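Local structure of Ice-binding protein isoform1a (Antarctomyces psychrotrophicus, 7BWX) at residues A14-A26 and V32-I44. The protein binds ice, apparently fine-tuned to specific water molecules of the prism planes, as an antifreeze protein of an Antarctic fungus. The protein carries 1 engineered substitution. Numbering follows the deposited sequence.
Sequences ASSFGALAPQGVA and VINGDMGTTGTSI
Asp36 grips the 14-26 segment at three points: its backbone N donates to Ser16 O at 2.9 Å, its O accepts from Gly18 N, and its OD2 accepts from Ser16 OG at 2.7 Å, met from above the carboxylate plane. Aspartate suits the place, its carboxylate taking the hydroxyl while its CB lies over the centre of the Phe17 ring, 3.8 Å from the centroid, a CH-pi contact with ring and carboxylate planes 82° apart. The ring edge faces Gly38 N in plane; a CB on this glycine would strike Phe17 CE2. Gly38 also joins the parallel strands 19-20 and 36-39, its N donating to Ala19 O and its O accepting from Ala21 N. The strands belong to neighbouring coils of a right-handed beta-helix; a beta bulge between Phe17 and Ala19 shifts the register by one residue. On the face shared with Ala19, the flexible Met37 sets SD 4.0 Å from Val25 CG1. Farther along, Thr40 OG1 donates to Pro22 O, which also accepts from a water bound to Thr42 OG1. Thr39 suits the turn beyond because its hydroxyl both accepts, from Gly41 N in an ST turn, and donates, to Thr42 O. Behind the first shell, Gln55 N holds Asp36 OD1, while helix 61-79 packs on Phe17 through Thr62 and Ala66.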
loop_
_atom_site.group_PDB
_atom_site.type_symbol
_atom_site.label_atom_id
_atom_site.label_comp_id
_atom_site.label_asym_id
_atom_site.label_seq_id
_atom_site.Cartn_x
_atom_site.Cartn_y
_atom_site.Cartn_z
ATOM N N ALA A 14 3.214 6.556 -10.914
ATOM C CA ALA A 14 3.418 6.099 -9.509
ATOM C C ALA A 14 3.860 4.624 -9.480
ATOM O O ALA A 14 4.284 4.154 -8.416
ATOM C CB ALA A 14 2.169 6.311 -8.696
ATOM N N SER A 15 3.770 3.895 -10.601
ATOM C CA SER A 15 3.927 2.413 -10.599
ATOM C C SER A 15 5.348 1.983 -10.198
ATOM O O SER A 15 5.479 0.856 -9.726
ATOM C CB SER A 15 3.534 1.816 -11.944
ATOM O OG SER A 15 4.572 2.124 -12.863
ATOM N N SER A 16 6.364 2.839 -10.315
ATOM C CA SER A 16 7.759 2.498 -9.981
ATOM C C SER A 16 8.138 2.876 -8.537
ATOM O O SER A 16 9.297 2.560 -8.117
ATOM C CB SER A 16 8.652 3.128 -10.982
ATOM O OG SER A 16 8.652 4.547 -10.834
ATOM N N PHE A 17 7.226 3.483 -7.779
ATOM C CA PHE A 17 7.538 4.034 -6.431
ATOM C C PHE A 17 7.281 3.006 -5.339
ATOM O O PHE A 17 6.180 2.440 -5.296
ATOM C CB PHE A 17 6.752 5.329 -6.162
ATOM C CG PHE A 17 7.315 6.519 -6.903
ATOM C CD1 PHE A 17 7.088 6.691 -8.268
ATOM C CD2 PHE A 17 8.157 7.392 -6.254
ATOM C CE1 PHE A 17 7.672 7.737 -8.960
ATOM C CE2 PHE A 17 8.709 8.465 -6.932
ATOM C CZ PHE A 17 8.470 8.637 -8.275
ATOM N N GLY A 18 8.241 2.849 -4.431
ATOM C CA GLY A 18 8.015 2.113 -3.175
ATOM C C GLY A 18 7.385 2.985 -2.112
ATOM O O GLY A 18 6.636 2.454 -1.286
ATOM N N ALA A 19 7.715 4.280 -2.123
ATOM C CA ALA A 19 7.194 5.274 -1.166
ATOM C C ALA A 19 7.038 6.590 -1.927
ATOM O O ALA A 19 8.015 7.102 -2.560
ATOM C CB ALA A 19 8.085 5.421 0.023
ATOM N N LEU A 20 5.839 7.122 -1.854
ATOM C CA LEU A 20 5.499 8.414 -2.486
ATOM C C LEU A 20 4.601 9.175 -1.517
ATOM O O LEU A 20 3.600 8.601 -1.008
ATOM C CB LEU A 20 4.804 8.138 -3.812
ATOM C CG LEU A 20 4.345 9.367 -4.561
ATOM C CD1 LEU A 20 5.544 10.162 -5.024
ATOM C CD2 LEU A 20 3.453 8.910 -5.711
ATOM N N ALA A 21 5.026 10.367 -1.123
ATOM C CA ALA A 21 4.239 11.147 -0.154
ATOM C C ALA A 21 4.510 12.603 -0.413
ATOM O O ALA A 21 5.656 13.028 -0.371
ATOM C CB ALA A 21 4.613 10.780 1.226
ATOM N N PRO A 22 3.449 13.401 -0.587
ATOM C CA PRO A 22 3.670 14.799 -0.913
ATOM C C PRO A 22 4.399 15.526 0.219
ATOM O O PRO A 22 5.328 16.315 -0.052
ATOM C CB PRO A 22 2.269 15.328 -1.140
ATOM C CG PRO A 22 1.336 14.322 -0.481
ATOM C CD PRO A 22 2.046 12.990 -0.561
ATOM N N GLN A 23 4.014 15.264 1.462
ATOM C CA GLN A 23 4.524 16.020 2.620
ATOM C C GLN A 23 5.631 15.250 3.354
ATOM O O GLN A 23 5.844 15.515 4.564
ATOM C CB GLN A 23 3.366 16.442 3.527
ATOM C CG GLN A 23 2.284 17.294 2.863
ATOM C CD GLN A 23 2.702 18.317 1.841
ATOM O OE1 GLN A 23 3.669 19.084 2.006
ATOM N NE2 GLN A 23 1.942 18.359 0.761
ATOM N N GLY A 24 6.349 14.367 2.659
ATOM C CA GLY A 24 7.654 13.904 3.112
ATOM C C GLY A 24 7.659 12.429 3.515
ATOM O O GLY A 24 6.574 11.834 3.716
ATOM N N VAL A 25 8.852 11.875 3.612
ATOM C CA VAL A 25 9.101 10.504 4.128
ATOM C C VAL A 25 10.069 10.680 5.287
ATOM O O VAL A 25 11.106 11.377 5.117
ATOM C CB VAL A 25 9.679 9.583 3.046
ATOM C CG1 VAL A 25 9.901 8.204 3.621
ATOM C CG2 VAL A 25 8.819 9.500 1.815
ATOM N N ALA A 26 9.691 10.213 6.455
ATOM C CA ALA A 26 10.480 10.325 7.689
ATOM C C ALA A 26 10.851 8.896 8.091
ATOM O O ALA A 26 9.938 8.163 8.451
ATOM C CB ALA A 26 9.693 11.009 8.792
ATOM N N VAL A 32 15.221 -0.399 3.791
ATOM C CA VAL A 32 15.584 -0.632 2.384
ATOM C C VAL A 32 14.331 -0.489 1.537
ATOM O O VAL A 32 13.342 -1.273 1.694
ATOM C CB VAL A 32 16.232 -2.011 2.184
ATOM C CG1 VAL A 32 16.464 -2.270 0.721
ATOM C CG2 VAL A 32 17.509 -2.101 2.979
ATOM N N ILE A 33 14.350 0.501 0.669
ATOM C CA ILE A 33 13.287 0.714 -0.344
ATOM C C ILE A 33 13.788 0.226 -1.688
ATOM O O ILE A 33 14.657 0.915 -2.284
ATOM C CB ILE A 33 12.849 2.187 -0.437
ATOM C CG1 ILE A 33 12.484 2.793 0.925
ATOM C CG2 ILE A 33 11.730 2.300 -1.441
ATOM C CD1 ILE A 33 11.339 2.125 1.636
ATOM N N ASN A 34 13.249 -0.889 -2.169
ATOM C CA ASN A 34 13.586 -1.430 -3.504
ATOM C C ASN A 34 12.564 -0.893 -4.500
ATOM O O ASN A 34 11.611 -1.588 -4.857
ATOM C CB ASN A 34 13.676 -2.962 -3.536
ATOM C CG ASN A 34 14.741 -3.474 -2.596
ATOM O OD1 ASN A 34 15.883 -3.010 -2.660
ATOM N ND2 ASN A 34 14.348 -4.378 -1.699
ATOM N N GLY A 35 12.773 0.340 -4.923
ATOM C CA GLY A 35 11.828 1.118 -5.719
ATOM C C GLY A 35 12.238 2.576 -5.693
ATOM O O GLY A 35 13.194 2.920 -5.020
ATOM N N ASP A 36 11.474 3.391 -6.374
ATOM C CA ASP A 36 11.684 4.847 -6.408
ATOM C C ASP A 36 11.072 5.432 -5.146
ATOM O O ASP A 36 10.187 4.783 -4.516
ATOM C CB ASP A 36 11.065 5.430 -7.669
ATOM C CG ASP A 36 11.718 4.983 -8.966
ATOM O OD1 ASP A 36 12.837 4.445 -8.926
ATOM O OD2 ASP A 36 11.088 5.212 -10.015
ATOM N N MET A 37 11.522 6.615 -4.765
ATOM C CA MET A 37 10.961 7.352 -3.620
ATOM C C MET A 37 10.788 8.803 -4.039
ATOM O O MET A 37 11.637 9.335 -4.798
ATOM C CB MET A 37 11.842 7.284 -2.377
ATOM C CG MET A 37 11.222 7.970 -1.177
ATOM S SD MET A 37 11.987 7.344 0.333
ATOM C CE MET A 37 13.664 7.909 0.081
ATOM N N GLY A 38 9.663 9.395 -3.639
ATOM C CA GLY A 38 9.472 10.804 -3.982
ATOM C C GLY A 38 8.537 11.538 -3.062
ATOM O O GLY A 38 7.761 10.932 -2.319
ATOM N N THR A 39 8.588 12.854 -3.206
ATOM C CA THR A 39 7.700 13.804 -2.548
ATOM C C THR A 39 7.395 14.912 -3.562
ATOM O O THR A 39 8.062 14.963 -4.589
ATOM C CB THR A 39 8.383 14.423 -1.327
ATOM O OG1 THR A 39 9.344 15.395 -1.766
ATOM C CG2 THR A 39 9.104 13.417 -0.474
ATOM N N THR A 40 6.495 15.812 -3.210
ATOM C CA THR A 40 6.175 16.976 -4.054
ATOM C C THR A 40 6.949 18.206 -3.573
ATOM O O THR A 40 6.532 19.325 -3.917
ATOM C CB THR A 40 4.659 17.139 -4.135
ATOM O OG1 THR A 40 4.094 17.263 -2.834
ATOM C CG2 THR A 40 4.022 15.968 -4.852
ATOM N N GLY A 41 8.109 18.037 -2.952
ATOM C CA GLY A 41 8.931 19.193 -2.517
ATOM C C GLY A 41 9.448 19.051 -1.092
ATOM O O GLY A 41 10.547 19.545 -0.785
ATOM N N THR A 42 8.694 18.426 -0.212
ATOM C CA THR A 42 9.139 18.204 1.175
ATOM C C THR A 42 10.402 17.322 1.176
ATOM O O THR A 42 10.456 16.334 0.438
ATOM C CB THR A 42 7.998 17.560 1.968
ATOM O OG1 THR A 42 6.858 18.423 1.844
ATOM C CG2 THR A 42 8.372 17.310 3.405
ATOM N N SER A 43 11.372 17.648 2.019
ATOM C CA SER A 43 12.629 16.897 2.174
ATOM C C SER A 43 12.321 15.553 2.844
ATOM O O SER A 43 11.255 15.417 3.515
ATOM C CB SER A 43 13.622 17.698 2.969
ATOM O OG SER A 43 13.190 17.730 4.312
ATOM N N ILE A 44 13.142 14.560 2.559
ATOM C CA ILE A 44 13.033 13.237 3.239
ATOM C C ILE A 44 14.018 13.274 4.391
ATOM O O ILE A 44 15.038 13.974 4.251
ATOM C CB ILE A 44 13.310 12.104 2.243
ATOM C CG1 ILE A 44 14.744 12.184 1.717
ATOM C CG2 ILE A 44 12.298 12.179 1.106
ATOM C CD1 ILE A 44 15.262 10.907 1.086
HETATM O O HOH W 1 5.753 19.101 -0.760
#